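PDB 3LHL: putative agmatinase, which probably hydrolyses agmatine to putrescine and urea as a manganese-dependent enzyme of the arginase family. Local coordinates for residues A[8-13]-A[55-60]; A[32-37]-A[258-263]; A[46-51]-A[270-275]; A[83-88]-A[106-111]; A[197-202]-A[239-244]. One frame throughout, in Å; residues are numbered along the deposited sequence.

Interaction 1 of 5, residues A[8-13]-A[55-60]; sequences SNLIVF and YNICDY
S8 presses its side chain against the backbone of N56 to C58, with CB 3.1 Å from N56 O, while its hydroxyl is hydrogen-bonded to N4 O. At N9 the two segments are joined through a water that accepts from N9 N and donates to N56 O, 2.8 Å from each. L10 opens the regular pairing: its carbonyl O takes C58 N at 3.0 Å. I11 turns to the face shared with C58, where its branches diverge: CD1 sits unusually close to C58 CB (3.4 Å), and CG2, anti to the backbone N, reaches Y60, lying over the rim of one ring face, 3.9 Å from CG. V12 N binds C58 O and V12 O receives Y60 N at 2.8 Å; on the other face its CG2 meets I57 CG2. Strand 57-62, outermost in the parallel sheet, is thus tied to strand 10-15 by main-chain bonds, water taking over where the pairing begins, and the strand side chains from I11 on add apolar contact.

Interaction 2 of 5, residues A[32-37]-A[258-263]; sequences SSMRKE and VSTVIA
The E37 carboxylate is the flat group here, and V261 CG2 lies over one of its faces, nearly equidistant from its three atoms: 3.7 Å from OE2 and 3.8 Å from both CD and OE1. The acid reaches this methyl through a chain that leaves the helix with CG anti to the backbone N and then bends at chi2 (86°). The rest of the contact centres on T260. Its methyl CG2 points into helix 30-38 and touches the S33 hydroxyl, the CA of M34 (3.9 Å) and, more distantly, CB and CG of E37. One turn further along helix 258-278, A263 CB meets SE of selenomethionine M34 at 3.8 Å. The two helix segments cross at -79°, with axes 9.4 Å apart, so the meeting is confined to a small patch. It packs helix 30-38 across the start of the last helix, with the M34 side chain about 9 Å from that of E248, a manganese-site residue with no metal bound to it in this model. Chemically, the T260 methyl is touched by S33, M34 and E37 of one helix, and beside it a water is hydrogen-bonded to both T260 OG1 (2.8 Å) and S33 OG (2.7 Å).

Interaction 3 of 5, residues A[46-51]-A[270-275]; sequences PFLDLD and LCLIIS
Apolar packing carries this contact, with L272 and I273 of the helix set against L48 of the turn and L50 of the short strand. I273 reaches out with CD1 alone, which meets both methyls of L48, CD1 at 3.2 Å and CD2 at 3.4 Å, the two side chains crossing at about a right angle. So close an approach, with the I273 chi1 of -105° off a staggered position, suggests a strained or imperfectly placed tip. L50 and L272 instead run past one another in opposite directions: L50 CD1 rests 4.0 Å from L272 CB, and L50 CB lies 4.0 Å from L272 CD2. A second kind of contact is made with the main chain, where the two methyls of L272 rest on the strand's backbone, L272 CD1 3.8 Å from L50 O and L272 CD2 3.4 Å from D51 C. Polar bonds are made to the flanking chain instead: D51 OD1 is held by T43 and E53. D49 and L50 together oppose S45, forming a G1 beta bulge in the small hairpin of strands 44-45 and 50-51, which here packs on the outer side of C-terminal helix 258-278 in the arginase fold.

Interaction 4 of 5, residues A[83-88]-A[106-111]; sequences KIVRDS and KAVHEK. With PO4 (phosphate ion), chain G.
V85 makes most of the tight part of the contact, pushing both methyls toward helix 101-111. Its CG2 meets V108 CG2 at 4.0 Å, the side chains crossing at about a right angle, and also lies 4.0 Å from A107 O. The other methyl, CG1, anti to the backbone N (chi1 173°), rests on the aliphatic part of K111, 3.8 Å from both CB and CD. K111 is fully extended, so its methylenes lie against the valine while its ammonium is carried to the region of S88, where NZ comes within 4.2 Å of OG. With this the contact passes to its solvent side, where R86 points away from helix 101-111. R86 NE forms a salt bridge with D87 OD1 at 2.9 Å, meeting the oxygen from above the carboxylate plane. NH1 donates to O2 of a phosphate at 2.8 Å, an ion probably brought by the crystallisation liquor. The guanidinium thus has an acid and, in this crystal, a phosphate as partners. Helix 70-86 closes here in a Schellman motif, with S88 as the C-prime residue at positive phi: S88 N binds V85 O and K89 N binds I84 O.

Interaction 5 of 5, residues A[197-202]-A[239-244]; sequences IYLTID and INIVGC. With MN (manganese (II) ion), chain B; MN (manganese (II) ion), chain C.
I197 and L199 pair with the chain from N240 to C244 as neighbouring parallel strands in the central sheet of the arginase alpha/beta fold. Three bonds join them: I197 N to N240 O (2.7 Å), V242 N to I197 O and L199 N to G243 O (both 3.0 Å). On one face L199 CD2 rests on C244 SG at 3.9 Å, a surface that L270 and I274 of helix 258-278 cover. On the other, Y198 has CG anti to the backbone N (chi1 -177°), which lays its ring over G243, whose lack of a side chain permits the approach. One water donates to both Y198 OH and C244 O, and the phenol is also hydrogen-bonded to D245. Farther along, T200 OG1 is bonded to D245 and to H98 NE2, consistent with a second-shell role in orienting H98. The strand ends at the metal site, where D202 OD2 bridges two manganese ions, 2.2 Å from the one also bound by H98 and D125 and 2.4 Å from the one also bound by H123 and D204.

Interactions 1 and 5 pair parallel strands of one sheet, but interaction 5 lies near its middle, almost wholly buried and ending at the manganese pair, whereas interaction 1 joins the outermost strand 57-62 and is partly exposed. Interactions 2 and 4 pack helix on helix, and interaction 3 packs a hairpin on a helix. Interactions 2 and 3 share helix 258-278, using different turns: near its start a water-bridged helix crossing, farther on a largely apolar seat for a hairpin. L270 and I274 from interaction 3 also cover interaction 5. Across the sheet, interaction 4 touches interaction 1 through I84 and interaction 5 through V108, while its charged groups lie toward solvent.

Interaction 1 of 5, residues A[8-13]-A[55-60]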
# COMPACT_ATOMS: atom_id res chain seq x y z
N SER A 8 -18.00 9.21 -7.63
CA SER A 8 -16.62 8.76 -7.79
C SER A 8 -16.45 7.24 -7.83
O SER A 8 -17.21 6.50 -7.21
CB SER A 8 -15.75 9.34 -6.67
OG SER A 8 -15.81 10.75 -6.64
N ASN A 9 -15.44 6.79 -8.57
CA ASN A 9 -15.13 5.37 -8.67
C ASN A 9 -14.00 5.00 -7.71
O ASN A 9 -13.82 3.83 -7.37
CB ASN A 9 -14.73 5.00 -10.10
CG ASN A 9 -15.85 5.23 -11.10
OD1 ASN A 9 -16.97 4.75 -10.93
ND2 ASN A 9 -15.55 5.97 -12.17
N LEU A 10 -13.25 6.00 -7.28
CA LEU A 10 -12.13 5.79 -6.36
C LEU A 10 -12.43 6.51 -5.04
O LEU A 10 -12.65 7.73 -5.02
CB LEU A 10 -10.84 6.32 -6.97
CG LEU A 10 -9.52 6.11 -6.21
CD1 LEU A 10 -9.25 4.62 -6.01
CD2 LEU A 10 -8.38 6.76 -6.99
N ILE A 11 -12.45 5.75 -3.95
CA ILE A 11 -12.73 6.30 -2.63
C ILE A 11 -11.47 6.22 -1.76
O ILE A 11 -11.02 5.14 -1.38
CB ILE A 11 -13.86 5.50 -1.93
CG1 ILE A 11 -15.06 5.39 -2.88
CG2 ILE A 11 -14.25 6.18 -0.62
CD1 ILE A 11 -15.65 6.73 -3.32
N VAL A 12 -10.91 7.39 -1.47
CA VAL A 12 -9.70 7.53 -0.68
C VAL A 12 -10.05 7.82 0.77
O VAL A 12 -10.83 8.73 1.06
CB VAL A 12 -8.83 8.70 -1.19
CG1 VAL A 12 -7.54 8.77 -0.39
CG2 VAL A 12 -8.56 8.54 -2.67
N PHE A 13 -9.47 7.05 1.69
CA PHE A 13 -9.74 7.28 3.11
C PHE A 13 -8.49 6.97 3.92
O PHE A 13 -7.64 6.17 3.51
CB PHE A 13 -10.94 6.44 3.58
CG PHE A 13 -10.72 4.96 3.57
CD1 PHE A 13 -10.36 4.29 4.74
CD2 PHE A 13 -10.88 4.22 2.40
CE1 PHE A 13 -10.16 2.91 4.74
CE2 PHE A 13 -10.68 2.84 2.39
CZ PHE A 13 -10.32 2.18 3.56
N TYR A 55 -11.04 13.83 -13.08
CA TYR A 55 -11.67 12.65 -12.51
C TYR A 55 -12.54 12.87 -11.29
O TYR A 55 -12.45 13.88 -10.59
CB TYR A 55 -10.59 11.62 -12.15
CG TYR A 55 -9.62 11.37 -13.27
CD1 TYR A 55 -10.00 10.65 -14.40
CD2 TYR A 55 -8.32 11.90 -13.23
CE1 TYR A 55 -9.12 10.47 -15.47
CE2 TYR A 55 -7.44 11.73 -14.29
CZ TYR A 55 -7.85 11.01 -15.41
OH TYR A 55 -6.99 10.86 -16.47
N ASN A 56 -13.40 11.89 -11.04
CA ASN A 56 -14.28 11.91 -9.89
C ASN A 56 -13.64 11.04 -8.82
O ASN A 56 -13.66 9.81 -8.90
CB ASN A 56 -15.66 11.37 -10.25
CG ASN A 56 -16.46 12.36 -11.07
OD1 ASN A 56 -16.76 13.47 -10.61
ND2 ASN A 56 -16.82 11.98 -12.29
N ILE A 57 -13.04 11.69 -7.84
CA ILE A 57 -12.39 11.01 -6.73
C ILE A 57 -13.00 11.52 -5.44
O ILE A 57 -13.14 12.73 -5.24
CB ILE A 57 -10.87 11.27 -6.73
CG1 ILE A 57 -10.27 10.78 -8.05
CG2 ILE A 57 -10.23 10.56 -5.55
CD1 ILE A 57 -8.83 11.22 -8.27
N CYS A 58 -13.36 10.60 -4.56
CA CYS A 58 -13.96 11.00 -3.29
C CYS A 58 -12.95 10.97 -2.17
O CYS A 58 -12.20 10.01 -2.01
CB CYS A 58 -15.12 10.07 -2.95
SG CYS A 58 -15.84 10.38 -1.31
N ASP A 59 -12.92 12.06 -1.39
CA ASP A 59 -12.04 12.17 -0.23
C ASP A 59 -12.93 11.86 0.96
O ASP A 59 -13.62 12.74 1.47
CB ASP A 59 -11.48 13.59 -0.09
CG ASP A 59 -10.65 13.77 1.18
OD1 ASP A 59 -10.81 12.97 2.12
OD2 ASP A 59 -9.85 14.73 1.25
N TYR A 60 -12.93 10.60 1.40
CA TYR A 60 -13.76 10.20 2.53
C TYR A 60 -13.19 10.62 3.88
O TYR A 60 -13.83 10.42 4.90
CB TYR A 60 -13.95 8.68 2.50
CG TYR A 60 -15.40 8.24 2.53
CD1 TYR A 60 -16.38 8.94 1.82
CD2 TYR A 60 -15.79 7.09 3.21
CE1 TYR A 60 -17.70 8.51 1.79
CE2 TYR A 60 -17.12 6.64 3.18
CZ TYR A 60 -18.07 7.36 2.47
OH TYR A 60 -19.38 6.92 2.42
O HOH W 1 -14.90 8.29 -10.89

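Interaction 2 of 5, residues A[32-37]-A[258-263]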
# COMPACT_ATOMS: atom_id res chain seq x y z
N SER A 32 -3.32 12.52 8.15
CA SER A 32 -3.56 13.86 8.67
C SER A 32 -2.38 14.78 8.35
O SER A 32 -2.55 15.97 8.10
CB SER A 32 -3.81 13.82 10.18
OG SER A 32 -2.70 13.27 10.85
N SER A 33 -1.18 14.22 8.36
CA SER A 33 -0.00 15.01 8.04
C SER A 33 -0.03 15.36 6.54
O SER A 33 0.32 16.47 6.14
CB SER A 33 1.27 14.22 8.36
OG SER A 33 2.42 14.95 7.96
N MSE A 34 -0.47 14.41 5.72
CA MSE A 34 -0.55 14.64 4.29
C MSE A 34 -1.69 15.60 3.95
O MSE A 34 -1.63 16.31 2.95
CB MSE A 34 -0.78 13.32 3.56
CG MSE A 34 0.31 12.28 3.75
SE MSE A 34 -0.20 10.60 2.94
CE MSE A 34 0.07 9.41 4.42
N ARG A 35 -2.73 15.60 4.78
CA ARG A 35 -3.89 16.45 4.54
C ARG A 35 -3.56 17.94 4.50
O ARG A 35 -4.02 18.65 3.61
CB ARG A 35 -4.97 16.18 5.60
CG ARG A 35 -6.20 17.07 5.44
CD ARG A 35 -7.39 16.55 6.23
NE ARG A 35 -7.73 15.18 5.86
CZ ARG A 35 -7.51 14.12 6.63
NH1 ARG A 35 -6.95 14.27 7.83
NH2 ARG A 35 -7.84 12.91 6.20
N LYS A 36 -2.76 18.41 5.44
CA LYS A 36 -2.40 19.83 5.47
C LYS A 36 -1.32 20.15 4.46
O LYS A 36 -0.89 21.30 4.34
CB LYS A 36 -1.93 20.23 6.87
CG LYS A 36 -0.71 19.47 7.37
CD LYS A 36 -0.16 20.09 8.65
CE LYS A 36 0.39 21.49 8.39
NZ LYS A 36 1.09 22.08 9.57
N GLU A 37 -0.87 19.14 3.72
CA GLU A 37 0.18 19.29 2.73
C GLU A 37 -0.35 19.18 1.30
O GLU A 37 -0.02 19.98 0.42
CB GLU A 37 1.25 18.22 2.96
CG GLU A 37 2.35 18.15 1.92
CD GLU A 37 3.50 19.11 2.20
OE1 GLU A 37 4.06 19.05 3.31
OE2 GLU A 37 3.84 19.92 1.30
N VAL A 258 10.09 16.13 4.07
CA VAL A 258 10.05 15.62 2.70
C VAL A 258 9.31 14.29 2.53
O VAL A 258 8.67 14.06 1.50
CB VAL A 258 11.47 15.53 2.11
CG1 VAL A 258 11.45 14.76 0.79
CG2 VAL A 258 12.00 16.96 1.87
N SER A 259 9.39 13.41 3.53
CA SER A 259 8.70 12.12 3.46
C SER A 259 7.21 12.30 3.21
O SER A 259 6.58 11.52 2.50
CB SER A 259 8.91 11.34 4.75
OG SER A 259 10.26 10.95 4.90
N THR A 260 6.63 13.33 3.82
CA THR A 260 5.21 13.61 3.66
C THR A 260 4.92 14.05 2.23
O THR A 260 3.92 13.66 1.63
CB THR A 260 4.77 14.72 4.65
OG1 THR A 260 5.03 14.29 5.99
CG2 THR A 260 3.28 15.04 4.50
N VAL A 261 5.80 14.88 1.69
CA VAL A 261 5.65 15.38 0.34
C VAL A 261 5.71 14.20 -0.63
O VAL A 261 4.95 14.12 -1.58
CB VAL A 261 6.76 16.40 0.00
CG1 VAL A 261 6.60 16.90 -1.42
CG2 VAL A 261 6.71 17.55 0.99
N ILE A 262 6.64 13.29 -0.37
CA ILE A 262 6.79 12.11 -1.22
C ILE A 262 5.51 11.28 -1.21
O ILE A 262 5.05 10.82 -2.25
CB ILE A 262 7.97 11.24 -0.73
CG1 ILE A 262 9.28 12.03 -0.85
CG2 ILE A 262 8.02 9.94 -1.52
CD1 ILE A 262 10.53 11.28 -0.39
N ALA A 263 4.94 11.09 -0.02
CA ALA A 263 3.71 10.31 0.11
C ALA A 263 2.57 10.99 -0.65
O ALA A 263 1.74 10.33 -1.28
CB ALA A 263 3.34 10.15 1.59
O HOH W 2 4.68 16.41 7.86

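Interaction 3 of 5, residues A[46-51]-A[270-275]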
# COMPACT_ATOMS: atom_id res chain seq x y z
N PRO A 46 3.20 15.94 -14.75
CA PRO A 46 3.93 16.02 -16.02
C PRO A 46 4.52 14.67 -16.42
O PRO A 46 4.69 14.39 -17.60
CB PRO A 46 4.99 17.08 -15.75
CG PRO A 46 5.21 16.99 -14.26
CD PRO A 46 3.81 16.82 -13.73
N PHE A 47 4.82 13.83 -15.43
CA PHE A 47 5.39 12.51 -15.69
C PHE A 47 4.35 11.60 -16.36
O PHE A 47 4.68 10.85 -17.27
CB PHE A 47 5.85 11.87 -14.37
CG PHE A 47 6.47 10.50 -14.54
CD1 PHE A 47 7.65 10.34 -15.25
CD2 PHE A 47 5.87 9.38 -13.96
CE1 PHE A 47 8.24 9.06 -15.39
CE2 PHE A 47 6.45 8.11 -14.08
CZ PHE A 47 7.63 7.95 -14.80
N LEU A 48 3.11 11.67 -15.91
CA LEU A 48 2.05 10.83 -16.48
C LEU A 48 1.17 11.57 -17.48
O LEU A 48 0.43 10.95 -18.24
CB LEU A 48 1.17 10.27 -15.35
CG LEU A 48 1.87 9.41 -14.29
CD1 LEU A 48 0.98 9.32 -13.06
CD2 LEU A 48 2.18 8.03 -14.85
N ASP A 49 1.24 12.90 -17.46
CA ASP A 49 0.43 13.75 -18.32
C ASP A 49 -1.05 13.48 -18.06
O ASP A 49 -1.84 13.25 -18.97
CB ASP A 49 0.77 13.52 -19.80
CG ASP A 49 0.01 14.46 -20.73
OD1 ASP A 49 -0.31 15.59 -20.30
OD2 ASP A 49 -0.25 14.08 -21.89
N LEU A 50 -1.41 13.50 -16.78
CA LEU A 50 -2.78 13.29 -16.33
C LEU A 50 -3.04 14.35 -15.27
O LEU A 50 -2.10 14.84 -14.65
CB LEU A 50 -2.92 11.89 -15.71
CG LEU A 50 -2.73 10.69 -16.65
CD1 LEU A 50 -2.76 9.40 -15.85
CD2 LEU A 50 -3.82 10.69 -17.72
N ASP A 51 -4.30 14.72 -15.08
CA ASP A 51 -4.65 15.75 -14.10
C ASP A 51 -5.79 15.28 -13.20
O ASP A 51 -6.83 14.84 -13.69
CB ASP A 51 -5.08 17.02 -14.84
CG ASP A 51 -4.99 18.27 -13.97
OD1 ASP A 51 -5.55 18.30 -12.86
OD2 ASP A 51 -4.34 19.24 -14.41
N LEU A 270 -0.89 7.60 -8.08
CA LEU A 270 -1.69 6.38 -8.00
C LEU A 270 -3.15 6.66 -8.28
O LEU A 270 -3.80 5.88 -8.97
CB LEU A 270 -1.53 5.73 -6.62
CG LEU A 270 -0.19 5.00 -6.41
CD1 LEU A 270 -0.10 4.49 -4.99
CD2 LEU A 270 -0.08 3.85 -7.41
N CYS A 271 -3.68 7.76 -7.76
CA CYS A 271 -5.08 8.10 -8.01
C CYS A 271 -5.25 8.31 -9.51
O CYS A 271 -6.20 7.81 -10.11
CB CYS A 271 -5.47 9.39 -7.27
SG CYS A 271 -5.75 9.19 -5.49
N LEU A 272 -4.32 9.05 -10.11
CA LEU A 272 -4.38 9.31 -11.54
C LEU A 272 -4.40 8.00 -12.32
O LEU A 272 -5.29 7.76 -13.14
CB LEU A 272 -3.19 10.17 -11.96
CG LEU A 272 -3.26 11.61 -11.45
CD1 LEU A 272 -1.97 12.35 -11.76
CD2 LEU A 272 -4.45 12.32 -12.08
N ILE A 273 -3.42 7.15 -12.05
CA ILE A 273 -3.30 5.87 -12.72
C ILE A 273 -4.56 5.02 -12.63
O ILE A 273 -5.05 4.50 -13.63
CB ILE A 273 -2.08 5.09 -12.15
CG1 ILE A 273 -0.94 5.14 -13.15
CG2 ILE A 273 -2.45 3.65 -11.80
CD1 ILE A 273 -0.57 6.54 -13.55
N ILE A 274 -5.10 4.87 -11.42
CA ILE A 274 -6.30 4.07 -11.22
C ILE A 274 -7.52 4.75 -11.83
O ILE A 274 -8.31 4.12 -12.53
CB ILE A 274 -6.54 3.82 -9.71
CG1 ILE A 274 -5.34 3.09 -9.11
CG2 ILE A 274 -7.79 2.98 -9.51
CD1 ILE A 274 -5.39 2.96 -7.60
N SER A 275 -7.67 6.05 -11.57
CA SER A 275 -8.80 6.80 -12.10
C SER A 275 -8.88 6.75 -13.62
O SER A 275 -9.96 6.65 -14.19
CB SER A 275 -8.73 8.25 -11.64
OG SER A 275 -8.90 8.34 -10.24

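Interaction 4 of 5, residues A[83-88]-A[106-111]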
# COMPACT_ATOMS: atom_id res chain seq x y z
N LYS A 83 -18.07 -1.82 2.35
CA LYS A 83 -19.11 -0.98 1.78
C LYS A 83 -18.65 -0.38 0.45
O LYS A 83 -19.42 -0.30 -0.51
CB LYS A 83 -19.49 0.12 2.77
CG LYS A 83 -20.11 -0.43 4.04
CD LYS A 83 -20.19 0.62 5.13
CE LYS A 83 -20.64 -0.01 6.44
NZ LYS A 83 -20.56 0.95 7.58
N ILE A 84 -17.38 0.03 0.38
CA ILE A 84 -16.85 0.61 -0.86
C ILE A 84 -16.84 -0.45 -1.96
O ILE A 84 -17.28 -0.21 -3.08
CB ILE A 84 -15.43 1.16 -0.66
CG1 ILE A 84 -15.46 2.32 0.36
CG2 ILE A 84 -14.85 1.64 -1.99
CD1 ILE A 84 -14.10 2.79 0.81
N VAL A 85 -16.34 -1.64 -1.63
CA VAL A 85 -16.28 -2.73 -2.59
C VAL A 85 -17.70 -3.11 -3.02
O VAL A 85 -17.96 -3.34 -4.20
CB VAL A 85 -15.60 -3.97 -1.99
CG1 VAL A 85 -15.72 -5.16 -2.95
CG2 VAL A 85 -14.13 -3.66 -1.68
N ARG A 86 -18.59 -3.19 -2.04
CA ARG A 86 -19.99 -3.55 -2.28
C ARG A 86 -20.64 -2.59 -3.26
O ARG A 86 -21.47 -2.98 -4.08
CB ARG A 86 -20.77 -3.54 -0.97
CG ARG A 86 -22.28 -3.73 -1.13
CD ARG A 86 -23.02 -3.18 0.09
NE ARG A 86 -22.79 -1.75 0.22
CZ ARG A 86 -23.01 -1.05 1.33
NH1 ARG A 86 -23.48 -1.64 2.42
NH2 ARG A 86 -22.76 0.25 1.34
N ASP A 87 -20.27 -1.32 -3.17
CA ASP A 87 -20.83 -0.30 -4.05
C ASP A 87 -20.11 -0.22 -5.39
O ASP A 87 -20.26 0.76 -6.11
CB ASP A 87 -20.80 1.06 -3.35
CG ASP A 87 -21.62 1.08 -2.08
OD1 ASP A 87 -22.52 0.22 -1.94
OD2 ASP A 87 -21.38 1.96 -1.22
N SER A 88 -19.34 -1.25 -5.72
CA SER A 88 -18.60 -1.30 -6.98
C SER A 88 -17.65 -0.12 -7.15
O SER A 88 -17.63 0.53 -8.20
CB SER A 88 -19.57 -1.34 -8.17
OG SER A 88 -20.32 -2.54 -8.17
N LYS A 106 -9.06 -8.38 2.79
CA LYS A 106 -10.14 -9.34 2.98
C LYS A 106 -11.45 -8.85 2.36
O LYS A 106 -12.12 -9.60 1.65
CB LYS A 106 -10.35 -9.64 4.47
CG LYS A 106 -9.30 -10.59 5.04
CD LYS A 106 -9.51 -10.85 6.52
CE LYS A 106 -8.45 -11.79 7.06
NZ LYS A 106 -8.65 -12.09 8.51
N ALA A 107 -11.79 -7.60 2.62
CA ALA A 107 -13.02 -7.03 2.08
C ALA A 107 -13.00 -7.09 0.55
O ALA A 107 -14.04 -7.32 -0.08
CB ALA A 107 -13.18 -5.58 2.55
N VAL A 108 -11.83 -6.88 -0.04
CA VAL A 108 -11.71 -6.93 -1.49
C VAL A 108 -11.76 -8.38 -1.98
O VAL A 108 -12.45 -8.69 -2.95
CB VAL A 108 -10.38 -6.29 -1.97
CG1 VAL A 108 -10.27 -6.37 -3.48
CG2 VAL A 108 -10.31 -4.83 -1.51
N HIS A 109 -11.04 -9.25 -1.29
CA HIS A 109 -10.99 -10.66 -1.65
C HIS A 109 -12.37 -11.32 -1.57
O HIS A 109 -12.65 -12.27 -2.30
CB HIS A 109 -10.00 -11.40 -0.74
CG HIS A 109 -9.88 -12.87 -1.04
ND1 HIS A 109 -10.46 -13.84 -0.25
CD2 HIS A 109 -9.30 -13.52 -2.07
CE1 HIS A 109 -10.24 -15.03 -0.78
NE2 HIS A 109 -9.54 -14.86 -1.89
N GLU A 110 -13.23 -10.81 -0.70
CA GLU A 110 -14.58 -11.34 -0.54
C GLU A 110 -15.32 -11.35 -1.88
O GLU A 110 -16.06 -12.28 -2.18
CB GLU A 110 -15.39 -10.50 0.46
CG GLU A 110 -14.83 -10.50 1.87
CD GLU A 110 -14.83 -11.88 2.50
OE1 GLU A 110 -14.31 -12.82 1.87
OE2 GLU A 110 -15.34 -12.03 3.63
N LYS A 111 -15.11 -10.30 -2.67
CA LYS A 111 -15.77 -10.21 -3.97
C LYS A 111 -14.91 -10.79 -5.09
O LYS A 111 -15.42 -11.49 -5.97
CB LYS A 111 -16.09 -8.75 -4.29
CG LYS A 111 -16.63 -8.55 -5.69
CD LYS A 111 -16.77 -7.08 -6.04
CE LYS A 111 -17.17 -6.91 -7.50
NZ LYS A 111 -17.27 -5.48 -7.87
P PO4 G . -25.47 -3.75 4.41
O1 PO4 G . -24.58 -4.50 5.34
O2 PO4 G . -24.97 -3.90 3.01
O3 PO4 G . -26.85 -4.30 4.50
O4 PO4 G . -25.48 -2.31 4.78

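Interaction 5 of 5, residues A[197-202]-A[239-244]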
# COMPACT_ATOMS: atom_id res chain seq x y z
N ILE A 197 -6.01 -7.07 -9.32
CA ILE A 197 -4.92 -6.85 -8.38
C ILE A 197 -5.24 -6.00 -7.16
O ILE A 197 -6.02 -5.05 -7.22
CB ILE A 197 -3.71 -6.20 -9.14
CG1 ILE A 197 -2.92 -7.26 -9.91
CG2 ILE A 197 -2.79 -5.46 -8.16
CD1 ILE A 197 -3.65 -7.84 -11.11
N TYR A 198 -4.62 -6.37 -6.04
CA TYR A 198 -4.74 -5.57 -4.83
C TYR A 198 -3.31 -5.05 -4.68
O TYR A 198 -2.37 -5.83 -4.51
CB TYR A 198 -5.08 -6.38 -3.59
CG TYR A 198 -5.26 -5.47 -2.39
CD1 TYR A 198 -6.51 -4.97 -2.04
CD2 TYR A 198 -4.15 -5.02 -1.67
CE1 TYR A 198 -6.65 -4.04 -1.01
CE2 TYR A 198 -4.28 -4.09 -0.64
CZ TYR A 198 -5.54 -3.60 -0.31
OH TYR A 198 -5.67 -2.66 0.69
N LEU A 199 -3.14 -3.74 -4.78
CA LEU A 199 -1.82 -3.14 -4.68
C LEU A 199 -1.55 -2.55 -3.31
O LEU A 199 -2.21 -1.61 -2.89
CB LEU A 199 -1.68 -2.05 -5.74
CG LEU A 199 -0.43 -1.17 -5.72
CD1 LEU A 199 0.81 -2.00 -6.00
CD2 LEU A 199 -0.58 -0.06 -6.76
N THR A 200 -0.57 -3.12 -2.61
CA THR A 200 -0.20 -2.63 -1.29
C THR A 200 1.24 -2.12 -1.33
O THR A 200 2.18 -2.88 -1.58
CB THR A 200 -0.34 -3.73 -0.20
OG1 THR A 200 0.10 -3.20 1.07
CG2 THR A 200 0.50 -4.96 -0.55
N ILE A 201 1.39 -0.83 -1.07
CA ILE A 201 2.71 -0.20 -1.10
C ILE A 201 3.19 0.28 0.27
O ILE A 201 2.65 1.24 0.82
CB ILE A 201 2.71 1.00 -2.07
CG1 ILE A 201 2.59 0.50 -3.51
CG2 ILE A 201 3.99 1.84 -1.88
CD1 ILE A 201 2.55 1.61 -4.54
N ASP A 202 4.19 -0.40 0.82
CA ASP A 202 4.78 0.01 2.08
C ASP A 202 5.80 1.06 1.61
O ASP A 202 6.74 0.72 0.90
CB ASP A 202 5.51 -1.14 2.75
CG ASP A 202 6.13 -0.74 4.07
OD1 ASP A 202 6.70 0.37 4.13
OD2 ASP A 202 6.07 -1.53 5.03
N ILE A 239 -3.64 -4.32 -16.17
CA ILE A 239 -4.00 -4.94 -14.91
C ILE A 239 -5.15 -4.15 -14.31
O ILE A 239 -5.27 -2.94 -14.54
CB ILE A 239 -2.83 -4.98 -13.89
CG1 ILE A 239 -2.41 -3.57 -13.51
CG2 ILE A 239 -1.67 -5.76 -14.47
CD1 ILE A 239 -1.43 -3.54 -12.35
N ASN A 240 -6.01 -4.82 -13.56
CA ASN A 240 -7.15 -4.16 -12.95
C ASN A 240 -6.99 -4.04 -11.44
O ASN A 240 -7.09 -5.01 -10.70
CB ASN A 240 -8.43 -4.94 -13.29
CG ASN A 240 -9.69 -4.27 -12.79
OD1 ASN A 240 -9.78 -3.04 -12.77
ND2 ASN A 240 -10.67 -5.06 -12.38
N ILE A 241 -6.70 -2.82 -10.98
CA ILE A 241 -6.53 -2.58 -9.56
C ILE A 241 -7.90 -2.37 -8.93
O ILE A 241 -8.58 -1.39 -9.22
CB ILE A 241 -5.63 -1.35 -9.30
CG1 ILE A 241 -4.23 -1.61 -9.89
CG2 ILE A 241 -5.51 -1.09 -7.80
CD1 ILE A 241 -3.27 -0.45 -9.76
N VAL A 242 -8.31 -3.32 -8.09
CA VAL A 242 -9.62 -3.24 -7.45
C VAL A 242 -9.52 -2.81 -5.99
O VAL A 242 -10.53 -2.71 -5.29
CB VAL A 242 -10.34 -4.60 -7.53
CG1 VAL A 242 -10.69 -4.91 -8.98
CG2 VAL A 242 -9.46 -5.70 -6.95
N GLY A 243 -8.30 -2.56 -5.55
CA GLY A 243 -8.05 -2.14 -4.19
C GLY A 243 -6.61 -1.66 -4.09
O GLY A 243 -5.72 -2.21 -4.74
N CYS A 244 -6.37 -0.63 -3.28
CA CYS A 244 -5.02 -0.10 -3.15
C CYS A 244 -4.77 0.60 -1.82
O CYS A 244 -5.71 1.04 -1.14
CB CYS A 244 -4.76 0.89 -4.30
SG CYS A 244 -3.11 1.65 -4.32
MN MN B . 5.39 -3.62 5.35
MN MN C . 8.27 -2.20 5.57
O HOH W 3 -7.80 -0.74 0.07